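Local coordinates for protein putative amidohydrolase/peptidase (Burkholderia cenocepacia, PDB 4WJB) that probably hydrolyses carbon-nitrogen bonds other than peptide bonds, as a zinc-dependent amidohydrolase of the peptidase M20 family, at residues V136-E141 with V151-F156; S157-L162 with A373-R378; I217-A222 with R346-V351; V277-A282 with F295-F300. One frame throughout, in Å; residues are numbered along the deposited sequence.

Contact 1: residues V136-E141 with V151-F156. With EDO (1,2-ethanediol), chain J.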
loop_
_atom_site.group_PDB
_atom_site.type_symbol
_atom_site.label_atom_id
_atom_site.label_comp_id
_atom_site.label_asym_id
_atom_site.label_seq_id
_atom_site.Cartn_x
_atom_site.Cartn_y
_atom_site.Cartn_z
ATOM N N VAL A 136 -17.581 -40.631 3.285
ATOM C CA VAL A 136 -17.937 -39.775 2.154
ATOM C C VAL A 136 -16.745 -39.031 1.538
ATOM O O VAL A 136 -15.856 -38.555 2.243
ATOM C CB VAL A 136 -19.006 -38.719 2.565
ATOM C CG1 VAL A 136 -18.493 -37.841 3.699
ATOM C CG2 VAL A 136 -19.417 -37.856 1.373
ATOM N N ILE A 137 -16.733 -38.958 0.213
ATOM C CA ILE A 137 -15.906 -37.997 -0.497
ATOM C C ILE A 137 -16.793 -36.891 -1.056
ATOM O O ILE A 137 -17.676 -37.152 -1.880
ATOM C CB ILE A 137 -15.133 -38.630 -1.653
ATOM C CG1 ILE A 137 -14.192 -39.718 -1.140
ATOM C CG2 ILE A 137 -14.344 -37.556 -2.400
ATOM C CD1 ILE A 137 -13.407 -40.400 -2.245
ATOM N N TRP A 138 -16.559 -35.664 -0.603
ATOM C CA TRP A 138 -17.261 -34.497 -1.131
ATOM C C TRP A 138 -16.577 -33.979 -2.395
ATOM O O TRP A 138 -15.358 -33.819 -2.427
ATOM C CB TRP A 138 -17.324 -33.375 -0.093
ATOM C CG TRP A 138 -18.030 -33.730 1.188
ATOM C CD1 TRP A 138 -17.462 -33.853 2.425
ATOM C CD2 TRP A 138 -19.430 -33.982 1.363
ATOM N NE1 TRP A 138 -18.417 -34.170 3.356
ATOM C CE2 TRP A 138 -19.635 -34.261 2.731
ATOM C CE3 TRP A 138 -20.530 -34.007 0.496
ATOM C CZ2 TRP A 138 -20.893 -34.558 3.255
ATOM C CZ3 TRP A 138 -21.783 -34.302 1.017
ATOM C CH2 TRP A 138 -21.952 -34.574 2.385
ATOM N N THR A 139 -17.373 -33.715 -3.428
ATOM C CA THR A 139 -16.877 -33.193 -4.695
ATOM C C THR A 139 -16.374 -31.755 -4.560
ATOM O O THR A 139 -17.019 -30.928 -3.910
ATOM C CB THR A 139 -17.976 -33.242 -5.781
ATOM O OG1 THR A 139 -18.401 -34.594 -5.962
ATOM C CG2 THR A 139 -17.464 -32.688 -7.116
ATOM N N ASN A 140 -15.218 -31.479 -5.161
ATOM C CA ASN A 140 -14.693 -30.112 -5.300
ATOM C C ASN A 140 -14.762 -29.260 -4.029
ATOM O O ASN A 140 -15.445 -28.234 -3.992
ATOM C CB ASN A 140 -15.433 -29.378 -6.432
ATOM C CG ASN A 140 -14.820 -28.018 -6.751
ATOM O OD1 ASN A 140 -13.606 -27.843 -6.672
ATOM N ND2 ASN A 140 -15.664 -27.047 -7.090
ATOM N N GLU A 141 -14.061 -29.673 -2.981
ATOM C CA GLU A 141 -14.025 -28.848 -1.780
ATOM C C GLU A 141 -13.172 -27.606 -1.995
ATOM O O GLU A 141 -13.559 -26.520 -1.581
ATOM C CB GLU A 141 -13.489 -29.623 -0.578
ATOM C CG GLU A 141 -13.548 -28.881 0.766
ATOM C CD GLU A 141 -12.422 -27.856 0.967
ATOM O OE1 GLU A 141 -11.341 -27.998 0.352
ATOM O OE2 GLU A 141 -12.625 -26.904 1.751
ATOM N N VAL A 151 -18.607 -26.531 -2.600
ATOM C CA VAL A 151 -19.874 -26.354 -3.300
ATOM C C VAL A 151 -20.779 -27.573 -3.157
ATOM O O VAL A 151 -21.999 -27.428 -3.092
ATOM C CB VAL A 151 -19.658 -26.036 -4.806
ATOM C CG1 VAL A 151 -18.921 -27.169 -5.515
ATOM C CG2 VAL A 151 -20.992 -25.758 -5.492
ATOM N N SER A 152 -20.192 -28.768 -3.069
ATOM C CA SER A 152 -20.992 -29.994 -3.095
ATOM C C SER A 152 -21.566 -30.339 -1.723
ATOM O O SER A 152 -22.727 -30.729 -1.607
ATOM C CB SER A 152 -20.167 -31.167 -3.625
ATOM O OG SER A 152 -21.006 -32.279 -3.876
ATOM N N ALA A 153 -20.752 -30.196 -0.682
ATOM C CA ALA A 153 -21.276 -30.291 0.667
ATOM C C ALA A 153 -22.293 -29.167 0.855
ATOM O O ALA A 153 -23.249 -29.301 1.619
ATOM C CB ALA A 153 -20.161 -30.207 1.701
ATOM N N GLY A 154 -22.086 -28.071 0.130
ATOM C CA GLY A 154 -23.019 -26.960 0.135
ATOM C C GLY A 154 -24.392 -27.350 -0.386
ATOM O O GLY A 154 -25.405 -27.077 0.262
ATOM N N VAL A 155 -24.434 -27.981 -1.555
ATOM C CA VAL A 155 -25.698 -28.481 -2.098
ATOM C C VAL A 155 -26.318 -29.497 -1.137
ATOM O O VAL A 155 -27.524 -29.488 -0.894
ATOM C CB VAL A 155 -25.514 -29.138 -3.480
ATOM C CG1 VAL A 155 -26.856 -29.645 -4.010
ATOM C CG2 VAL A 155 -24.895 -28.154 -4.463
ATOM N N PHE A 156 -25.477 -30.360 -0.580
ATOM C CA PHE A 156 -25.925 -31.369 0.380
ATOM C C PHE A 156 -26.600 -30.710 1.578
ATOM O O PHE A 156 -27.545 -31.257 2.155
ATOM C CB PHE A 156 -24.735 -32.225 0.839
ATOM C CG PHE A 156 -25.108 -33.377 1.744
ATOM C CD1 PHE A 156 -25.241 -33.192 3.115
ATOM C CD2 PHE A 156 -25.299 -34.651 1.224
ATOM C CE1 PHE A 156 -25.572 -34.255 3.947
ATOM C CE2 PHE A 156 -25.626 -35.717 2.050
ATOM C CZ PHE A 156 -25.767 -35.517 3.410
HETATM C C1 EDO J . -18.157 -34.936 7.772
HETATM O O1 EDO J . -18.787 -35.881 6.906
HETATM C C2 EDO J . -17.988 -33.630 7.009
HETATM O O2 EDO J . -17.160 -33.861 5.867
HETATM O O HOH W 1 -17.799 -29.856 -1.263
#
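Trp138 drives the edge of its indole into the ring face of Phe156, a T-shaped pair with planes 71° apart in which Trp138 CH2 comes within 3.4 Å of Phe156 CG. The pair sits in the zinc-binding domain of the M20 fold, where strand 133-138 ends and the chain loops round into helix 151-157. Trp138 is also held face-on: Ala153 CB makes a CH-pi contact 4.1 Å from the centroid of its six-membered ring, while Val136 CG2 lies over the opposite face. Setting CG beside the backbone N (chi1 -60°) swings the indole toward the helix. At the pyrrole edge of the indole, Trp138 NE1 donates to O2 of an ethanediol (2.8 Å), probably from the crystallisation liquor, that is also hydrogen-bonded to Glu201 and Gly94. Beyond the strand, Asn140 ND2 meets Val151 CG1 but donates its hydrogen bond to Phe146 O, and Ser152 OG is engaged by Asn76. Glu141 is a zinc ligand in a structure of this protein, although no zinc is bound to it in this chain. Between loop and helix a water bridges the backbones, donating to Thr139 O (3.0 Å) and accepting from Ala153 N (3.0 Å).

Contact 2: residues S157-L162 with A373-R378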
loop_
_atom_site.group_PDB
_atom_site.type_symbol
_atom_site.label_atom_id
_atom_site.label_comp_id
_atom_site.label_asym_id
_atom_site.label_seq_id
_atom_site.Cartn_x
_atom_site.Cartn_y
_atom_site.Cartn_z
ATOM N N SER A 157 -26.125 -29.515 1.927
ATOM C CA SER A 157 -26.508 -28.877 3.177
ATOM C C SER A 157 -27.454 -27.692 3.003
ATOM O O SER A 157 -27.772 -27.007 3.973
ATOM C CB SER A 157 -25.253 -28.423 3.924
ATOM O OG SER A 157 -24.351 -29.508 4.096
ATOM N N GLY A 158 -27.904 -27.451 1.774
ATOM C CA GLY A 158 -28.869 -26.396 1.523
ATOM C C GLY A 158 -28.258 -25.022 1.297
ATOM O O GLY A 158 -28.976 -24.035 1.174
ATOM N N VAL A 159 -26.932 -24.952 1.250
ATOM C CA VAL A 159 -26.257 -23.683 0.978
ATOM C C VAL A 159 -26.487 -23.270 -0.474
ATOM O O VAL A 159 -26.730 -22.101 -0.767
ATOM C CB VAL A 159 -24.742 -23.765 1.251
ATOM C CG1 VAL A 159 -24.074 -22.395 1.027
ATOM C CG2 VAL A 159 -24.488 -24.262 2.664
ATOM N N TYR A 160 -26.422 -24.242 -1.378
ATOM C CA TYR A 160 -26.584 -23.979 -2.802
ATOM C C TYR A 160 -27.613 -24.918 -3.411
ATOM O O TYR A 160 -27.808 -26.034 -2.923
ATOM C CB TYR A 160 -25.253 -24.137 -3.545
ATOM C CG TYR A 160 -24.121 -23.279 -3.023
ATOM C CD1 TYR A 160 -24.165 -21.893 -3.137
ATOM C CD2 TYR A 160 -22.994 -23.854 -2.451
ATOM C CE1 TYR A 160 -23.125 -21.102 -2.674
ATOM C CE2 TYR A 160 -21.946 -23.072 -1.985
ATOM C CZ TYR A 160 -22.020 -21.695 -2.098
ATOM O OH TYR A 160 -20.985 -20.910 -1.640
ATOM N N THR A 161 -28.260 -24.477 -4.484
ATOM C CA THR A 161 -29.154 -25.359 -5.226
ATOM C C THR A 161 -28.339 -26.352 -6.039
ATOM O O THR A 161 -27.166 -26.111 -6.333
ATOM C CB THR A 161 -30.083 -24.586 -6.180
ATOM O OG1 THR A 161 -29.308 -24.010 -7.237
ATOM C CG2 THR A 161 -30.837 -23.491 -5.438
ATOM N N LEU A 162 -28.963 -27.467 -6.408
ATOM C CA LEU A 162 -28.324 -28.443 -7.279
ATOM C C LEU A 162 -28.021 -27.825 -8.643
ATOM O O LEU A 162 -26.971 -28.090 -9.225
ATOM C CB LEU A 162 -29.205 -29.689 -7.436
ATOM C CG LEU A 162 -28.690 -30.789 -8.371
ATOM C CD1 LEU A 162 -27.358 -31.339 -7.884
ATOM C CD2 LEU A 162 -29.718 -31.913 -8.519
ATOM N N ALA A 373 -17.435 -29.888 6.585
ATOM C CA ALA A 373 -18.181 -30.105 7.820
ATOM C C ALA A 373 -18.893 -28.850 8.308
ATOM O O ALA A 373 -19.911 -28.945 8.993
ATOM C CB ALA A 373 -17.258 -30.639 8.916
ATOM N N CYS A 374 -18.357 -27.682 7.962
ATOM C CA CYS A 374 -18.958 -26.414 8.367
ATOM C C CYS A 374 -20.361 -26.256 7.778
ATOM O O CYS A 374 -21.248 -25.685 8.414
ATOM C CB CYS A 374 -18.069 -25.236 7.949
ATOM S SG CYS A 374 -16.468 -25.205 8.801
ATOM N N TYR A 375 -20.550 -26.765 6.565
ATOM C CA TYR A 375 -21.850 -26.730 5.909
ATOM C C TYR A 375 -22.725 -27.898 6.382
ATOM O O TYR A 375 -23.923 -27.737 6.608
ATOM C CB TYR A 375 -21.692 -26.767 4.381
ATOM C CG TYR A 375 -21.229 -25.457 3.749
ATOM C CD1 TYR A 375 -21.234 -24.269 4.469
ATOM C CD2 TYR A 375 -20.792 -25.419 2.428
ATOM C CE1 TYR A 375 -20.815 -23.073 3.888
ATOM C CE2 TYR A 375 -20.373 -24.236 1.838
ATOM C CZ TYR A 375 -20.388 -23.066 2.573
ATOM O OH TYR A 375 -19.972 -21.890 1.991
ATOM N N VAL A 376 -22.115 -29.066 6.546
ATOM C CA VAL A 376 -22.852 -30.259 6.964
ATOM C C VAL A 376 -23.451 -30.036 8.351
ATOM O O VAL A 376 -24.493 -30.594 8.686
ATOM C CB VAL A 376 -21.946 -31.506 6.944
ATOM C CG1 VAL A 376 -22.707 -32.770 7.399
ATOM C CG2 VAL A 376 -21.389 -31.704 5.544
ATOM N N ALA A 377 -22.809 -29.180 9.137
ATOM C CA ALA A 377 -23.313 -28.828 10.460
ATOM C C ALA A 377 -24.733 -28.247 10.405
ATOM O O ALA A 377 -25.461 -28.297 11.394
ATOM C CB ALA A 377 -22.360 -27.848 11.143
ATOM N N ARG A 378 -25.128 -27.718 9.248
ATOM C CA ARG A 378 -26.479 -27.180 9.068
ATOM C C ARG A 378 -27.566 -28.252 9.001
ATOM O O ARG A 378 -28.732 -27.971 9.281
ATOM C CB ARG A 378 -26.561 -26.340 7.791
ATOM C CG ARG A 378 -25.679 -25.110 7.780
ATOM C CD ARG A 378 -25.999 -24.238 6.580
ATOM N NE ARG A 378 -25.012 -23.175 6.421
ATOM C CZ ARG A 378 -25.163 -22.129 5.618
ATOM N NH1 ARG A 378 -26.271 -21.990 4.901
ATOM N NH2 ARG A 378 -24.204 -21.219 5.541
HETATM O O HOH W 2 -18.820 -21.889 -0.433
#
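Val159 sets its CG2 methyl in the corner formed by two flat groups of the facing segment, the ring of Tyr375 and the guanidinium of Arg378. The methyl stands over the Tyr375 face, 3.7 Å from the ring centroid and 15° off the normal, a CH-pi contact. It also lies over a face of the guanidinium, with Val159 CG2 3.7 Å from Arg378 NH1; the Arg378 chain reaches there by running extended from CG to NE. With CG1 anti to the backbone N (chi1 -177°), Val159 turns its other methyl over the ring of its own neighbour Tyr160. The two tyrosines cross obliquely without stacking, and their hydroxyls, Tyr160 OH and Tyr375 OH, stay 3.9 Å apart. A water near the plane of both rings joins them, 2.7 Å from Tyr160 OH and 2.7 Å from Tyr375 OH. Nearer the backbone, Ser157 CB packs 3.1 Å from Tyr375 O. The Ser157 hydroxyl is instead hydrogen-bonded to the carbonyl O of Ala153, in the preceding helical turn. Gly158, with positive phi, ends that helix in a Schellman motif, and the chain turns there to bring Val159 against helix 372-376 in the zinc-binding domain. No direct hydrogen bond spans the two segments, so they hold together mainly by packing, a methyl on an aromatic face and on a guanidinium face, with a water bridging the two phenol hydroxyls.

Contact 3: residues I217-A222 with R346-V351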
loop_
_atom_site.group_PDB
_atom_site.type_symbol
_atom_site.label_atom_id
_atom_site.label_comp_id
_atom_site.label_asym_id
_atom_site.label_seq_id
_atom_site.Cartn_x
_atom_site.Cartn_y
_atom_site.Cartn_z
ATOM N N ILE A 217 -4.300 -33.817 19.639
ATOM C CA ILE A 217 -5.672 -33.774 19.147
ATOM C C ILE A 217 -6.345 -32.427 19.370
ATOM O O ILE A 217 -6.402 -31.929 20.490
ATOM C CB ILE A 217 -6.537 -34.858 19.817
ATOM C CG1 ILE A 217 -6.010 -36.259 19.478
ATOM C CG2 ILE A 217 -7.998 -34.691 19.416
ATOM C CD1 ILE A 217 -5.942 -36.559 17.984
ATOM N N GLY A 218 -6.868 -31.844 18.297
ATOM C CA GLY A 218 -7.658 -30.637 18.412
ATOM C C GLY A 218 -9.141 -30.953 18.450
ATOM O O GLY A 218 -9.703 -31.457 17.473
ATOM N N VAL A 219 -9.769 -30.675 19.588
ATOM C CA VAL A 219 -11.218 -30.781 19.716
ATOM C C VAL A 219 -11.854 -29.518 19.137
ATOM O O VAL A 219 -11.882 -28.473 19.792
ATOM C CB VAL A 219 -11.648 -30.954 21.184
ATOM C CG1 VAL A 219 -13.161 -31.061 21.288
ATOM C CG2 VAL A 219 -10.971 -32.169 21.803
ATOM N N VAL A 220 -12.352 -29.606 17.908
ATOM C CA VAL A 220 -12.875 -28.429 17.221
ATOM C C VAL A 220 -14.255 -28.053 17.747
ATOM O O VAL A 220 -15.200 -28.841 17.671
ATOM C CB VAL A 220 -12.951 -28.647 15.707
ATOM C CG1 VAL A 220 -13.349 -27.350 15.003
ATOM C CG2 VAL A 220 -11.618 -29.160 15.183
ATOM N N THR A 221 -14.360 -26.844 18.288
ATOM C CA THR A 221 -15.585 -26.400 18.934
ATOM C C THR A 221 -16.465 -25.610 17.969
ATOM O O THR A 221 -17.689 -25.577 18.117
ATOM C CB THR A 221 -15.282 -25.533 20.173
ATOM O OG1 THR A 221 -14.373 -24.481 19.813
ATOM C CG2 THR A 221 -14.657 -26.371 21.274
ATOM N N ALA A 222 -15.840 -25.002 16.966
ATOM C CA ALA A 222 -16.546 -24.100 16.058
ATOM C C ALA A 222 -15.697 -23.723 14.856
ATOM O O ALA A 222 -14.474 -23.840 14.886
ATOM C CB ALA A 222 -16.976 -22.831 16.799
ATOM N N ARG A 346 -22.795 -32.488 21.537
ATOM C CA ARG A 346 -22.654 -33.929 21.705
ATOM C C ARG A 346 -21.499 -34.489 20.873
ATOM O O ARG A 346 -20.800 -35.403 21.309
ATOM C CB ARG A 346 -23.963 -34.645 21.347
ATOM C CG ARG A 346 -25.086 -34.416 22.355
ATOM C CD ARG A 346 -26.345 -35.195 21.992
ATOM N NE ARG A 346 -26.102 -36.634 21.912
ATOM C CZ ARG A 346 -26.135 -37.459 22.953
ATOM N NH1 ARG A 346 -26.403 -36.996 24.167
ATOM N NH2 ARG A 346 -25.901 -38.753 22.782
ATOM N N CYS A 347 -21.300 -33.940 19.678
ATOM C CA CYS A 347 -20.195 -34.373 18.825
ATOM C C CYS A 347 -18.857 -33.925 19.392
ATOM O O CYS A 347 -17.884 -34.683 19.387
ATOM C CB CYS A 347 -20.364 -33.840 17.403
ATOM S SG CYS A 347 -21.673 -34.661 16.483
ATOM N N ILE A 348 -18.824 -32.688 19.877
ATOM C CA ILE A 348 -17.637 -32.121 20.498
ATOM C C ILE A 348 -17.216 -32.930 21.713
ATOM O O ILE A 348 -16.057 -33.327 21.830
ATOM C CB ILE A 348 -17.876 -30.660 20.924
ATOM C CG1 ILE A 348 -18.076 -29.772 19.694
ATOM C CG2 ILE A 348 -16.734 -30.167 21.788
ATOM C CD1 ILE A 348 -18.565 -28.370 20.028
ATOM N N ASP A 349 -18.165 -33.175 22.614
ATOM C CA ASP A 349 -17.909 -33.988 23.800
ATOM C C ASP A 349 -17.481 -35.407 23.442
ATOM O O ASP A 349 -16.617 -35.985 24.099
ATOM C CB ASP A 349 -19.147 -34.032 24.703
ATOM C CG ASP A 349 -19.494 -32.670 25.277
ATOM O OD1 ASP A 349 -18.716 -31.716 25.056
ATOM O OD2 ASP A 349 -20.534 -32.555 25.956
ATOM N N THR A 350 -18.083 -35.965 22.399
ATOM C CA THR A 350 -17.734 -37.314 21.959
ATOM C C THR A 350 -16.273 -37.372 21.521
ATOM O O THR A 350 -15.544 -38.303 21.867
ATOM C CB THR A 350 -18.643 -37.782 20.809
ATOM O OG1 THR A 350 -19.995 -37.858 21.278
ATOM C CG2 THR A 350 -18.210 -39.149 20.298
ATOM N N VAL A 351 -15.849 -36.356 20.775
ATOM C CA VAL A 351 -14.464 -36.248 20.331
ATOM C C VAL A 351 -13.505 -36.110 21.515
ATOM O O VAL A 351 -12.510 -36.833 21.608
ATOM C CB VAL A 351 -14.273 -35.042 19.381
ATOM C CG1 VAL A 351 -12.790 -34.744 19.175
ATOM C CG2 VAL A 351 -14.969 -35.296 18.053
#
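Ile348 holds CG1 beside its backbone N (chi1 -66°) and continues nearly straight to CD1, a shape that carries the longer branch across to the carbonyl oxygens of Val220 and Thr221. There Ile348 CD1 comes to 3.5 Å from Thr221 O, and one bond back Ile348 CG1 is 3.6 Å from Val220 O, so the branch lies along two successive carbonyls of the strand. The shorter branch goes to Val219, whose CG1 is anti to the backbone N (chi1 180°) and meets Ile348 CG2 at 3.7 Å. The same Val219 methyl also comes near the helix backbone at Ile348 O. Its second methyl serves the next turn: Val219 CG2 touches Val351 CG1 at 4.1 Å, the two valines sliding past each other in opposite directions. A single valine thus fits against residues one helical turn apart. This is a helix packed on a beta-sheet in the alpha/beta zinc-binding domain of the M20 fold, with helix 346-351 running almost antiparallel to the strand, at 170°. Strand 217-234 pairs in parallel with strand 362-367, which follows this helix, and its later part enters the family's dimerisation region. Helix 403-421 lies next to the same helix, with Val412 against Val351 and Ala416 against Thr350. Within the helix, Thr350 OG1 donates to Arg346 O at 2.6 Å. That oxygen also accepts a bond from Thr350 N, at 3.0 Å, the two donors arriving from opposite faces of the carbonyl plane.

Contact 4: residues V277-A282 with F295-F300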
loop_
_atom_site.group_PDB
_atom_site.type_symbol
_atom_site.label_atom_id
_atom_site.label_comp_id
_atom_site.label_asym_id
_atom_site.label_seq_id
_atom_site.Cartn_x
_atom_site.Cartn_y
_atom_site.Cartn_z
ATOM N N VAL A 277 -5.372 -6.256 8.782
ATOM C CA VAL A 277 -5.392 -5.382 7.615
ATOM C C VAL A 277 -4.426 -5.999 6.611
ATOM O O VAL A 277 -3.214 -5.952 6.798
ATOM C CB VAL A 277 -4.997 -3.932 7.961
ATOM C CG1 VAL A 277 -4.919 -3.074 6.697
ATOM C CG2 VAL A 277 -5.995 -3.334 8.943
ATOM N N GLY A 278 -4.964 -6.623 5.568
ATOM C CA GLY A 278 -4.135 -7.381 4.648
ATOM C C GLY A 278 -3.809 -6.638 3.367
ATOM O O GLY A 278 -2.883 -7.009 2.640
ATOM N N MET A 279 -4.572 -5.586 3.093
ATOM C CA MET A 279 -4.427 -4.842 1.846
ATOM C C MET A 279 -4.464 -3.338 2.085
ATOM O O MET A 279 -5.318 -2.840 2.813
ATOM C CB MET A 279 -5.522 -5.251 0.854
ATOM C CG MET A 279 -5.489 -4.509 -0.479
ATOM S SD MET A 279 -6.783 -5.092 -1.608
ATOM C CE MET A 279 -6.362 -4.186 -3.097
ATOM N N ILE A 280 -3.527 -2.620 1.477
ATOM C CA ILE A 280 -3.521 -1.165 1.567
ATOM C C ILE A 280 -3.130 -0.551 0.226
ATOM O O ILE A 280 -2.281 -1.081 -0.497
ATOM C CB ILE A 280 -2.571 -0.656 2.691
ATOM C CG1 ILE A 280 -2.640 0.872 2.817
ATOM C CG2 ILE A 280 -1.144 -1.111 2.452
ATOM C CD1 ILE A 280 -1.860 1.421 3.990
ATOM N N GLU A 281 -3.788 0.552 -0.111
ATOM C CA GLU A 281 -3.488 1.291 -1.328
ATOM C C GLU A 281 -3.459 2.780 -1.022
ATOM O O GLU A 281 -4.491 3.393 -0.750
ATOM C CB GLU A 281 -4.520 0.995 -2.424
ATOM C CG GLU A 281 -4.622 -0.471 -2.822
ATOM C CD GLU A 281 -3.494 -0.924 -3.734
ATOM O OE1 GLU A 281 -3.554 -2.071 -4.228
ATOM O OE2 GLU A 281 -2.552 -0.140 -3.968
ATOM N N ALA A 282 -2.266 3.358 -1.056
ATOM C CA ALA A 282 -2.117 4.785 -0.840
ATOM C C ALA A 282 -2.132 5.507 -2.176
ATOM O O ALA A 282 -1.737 4.947 -3.198
ATOM C CB ALA A 282 -0.834 5.080 -0.084
ATOM N N PHE A 295 -6.758 3.613 0.824
ATOM C CA PHE A 295 -7.716 2.521 0.928
ATOM C C PHE A 295 -7.068 1.357 1.667
ATOM O O PHE A 295 -5.894 1.056 1.448
ATOM C CB PHE A 295 -8.189 2.098 -0.470
ATOM C CG PHE A 295 -8.856 0.745 -0.518
ATOM C CD1 PHE A 295 -10.219 0.620 -0.301
ATOM C CD2 PHE A 295 -8.123 -0.399 -0.809
ATOM C CE1 PHE A 295 -10.838 -0.622 -0.353
ATOM C CE2 PHE A 295 -8.735 -1.644 -0.860
ATOM C CZ PHE A 295 -10.093 -1.754 -0.635
ATOM N N PHE A 296 -7.821 0.717 2.556
ATOM C CA PHE A 296 -7.349 -0.508 3.194
ATOM C C PHE A 296 -8.504 -1.391 3.645
ATOM O O PHE A 296 -9.628 -0.923 3.834
ATOM C CB PHE A 296 -6.423 -0.196 4.381
ATOM C CG PHE A 296 -7.097 0.523 5.518
ATOM C CD1 PHE A 296 -7.154 1.911 5.545
ATOM C CD2 PHE A 296 -7.654 -0.189 6.574
ATOM C CE1 PHE A 296 -7.764 2.575 6.597
ATOM C CE2 PHE A 296 -8.270 0.469 7.627
ATOM C CZ PHE A 296 -8.325 1.852 7.638
ATOM N N THR A 297 -8.217 -2.677 3.802
ATOM C CA THR A 297 -9.233 -3.645 4.194
ATOM C C THR A 297 -9.104 -4.023 5.659
ATOM O O THR A 297 -8.028 -3.926 6.246
ATOM C CB THR A 297 -9.143 -4.927 3.356
ATOM O OG1 THR A 297 -7.854 -5.524 3.544
ATOM C CG2 THR A 297 -9.351 -4.619 1.872
ATOM N N VAL A 298 -10.217 -4.447 6.250
ATOM C CA VAL A 298 -10.208 -4.974 7.604
ATOM C C VAL A 298 -11.023 -6.258 7.630
ATOM O O VAL A 298 -12.102 -6.328 7.036
ATOM C CB VAL A 298 -10.794 -3.974 8.627
ATOM C CG1 VAL A 298 -10.720 -4.541 10.035
ATOM C CG2 VAL A 298 -10.062 -2.644 8.564
ATOM N N GLU A 299 -10.513 -7.282 8.301
ATOM C CA GLU A 299 -11.341 -8.460 8.535
ATOM C C GLU A 299 -11.221 -8.916 9.984
ATOM O O GLU A 299 -10.137 -8.918 10.569
ATOM C CB GLU A 299 -10.990 -9.594 7.555
ATOM C CG GLU A 299 -9.588 -10.159 7.664
ATOM C CD GLU A 299 -9.547 -11.660 7.390
ATOM O OE1 GLU A 299 -9.771 -12.078 6.233
ATOM O OE2 GLU A 299 -9.305 -12.423 8.346
ATOM N N PHE A 300 -12.368 -9.243 10.569
ATOM C CA PHE A 300 -12.448 -9.812 11.905
ATOM C C PHE A 300 -12.883 -11.263 11.791
ATOM O O PHE A 300 -13.759 -11.585 10.982
ATOM C CB PHE A 300 -13.448 -9.049 12.781
ATOM C CG PHE A 300 -13.035 -7.641 13.107
ATOM C CD1 PHE A 300 -11.745 -7.361 13.531
ATOM C CD2 PHE A 300 -13.945 -6.601 13.002
ATOM C CE1 PHE A 300 -11.368 -6.066 13.841
ATOM C CE2 PHE A 300 -13.572 -5.299 13.309
ATOM C CZ PHE A 300 -12.284 -5.033 13.729
HETATM O O HOH W 3 -7.932 -7.237 5.637
#
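Strands 280-282 and 295-300 run antiparallel, with Glu281 and Phe295 as a hydrogen-bonded pair (Glu281 N to Phe295 O 2.7 Å, Phe295 N to Glu281 O 2.8 Å) and Ile280 and Phe296 as the adjoining non-hydrogen-bonded pair. Next along, Thr297 N donates to Met279 O at 3.1 Å, but the return bond from Met279 N goes to the side-chain Thr297 OG1 and is weak, at 3.3 Å. The position of OG1 between backbone N and carbonyl carbon (chi1 60°) lets it reach that amide, and a water accepting from both Thr297 OG1 and Gly278 N links the two segments beside it. On this side of the sheet the extended Met279 chain brings SD to the edge of the Phe295 ring, 4.0 Å from Phe295 CE2, a Met-aromatic contact; Glu281 CG lies at another part of the same edge. On the other side Val277 CG1 packs 4.0 Å from Phe296 CD2, facing helix 251-268 through Val262 and Met258. Ile280 N is hydrogen-bonded to Asn285 of the second subunit, which also packs on Met279. The arrangement is a beta hairpin in the sheet-and-helix dimerisation domain characteristic of M20 peptidases.

Overall arrangement
From the N terminus, contact 1 closes first, a short loop from the end of strand 133-138 to helix 151-157. The chain leaves that helix directly into contact 2, which returns only some 210 residues later at helix 372-376; the two touch, for instance where Gly154 packs on Tyr375, and their centres are about 8 Å apart. Within this long excursion lies contact 3, joining the start of strand 217-234 to helix 345-357, and within contact 3 lies contact 4, the hairpin of the dimerisation region. No contacts cross. Contacts 1 to 3 tie together the zinc-binding domain, whereas contact 4 lies about 34 Å from contact 3, centre to centre, with strand 217-234 running between them.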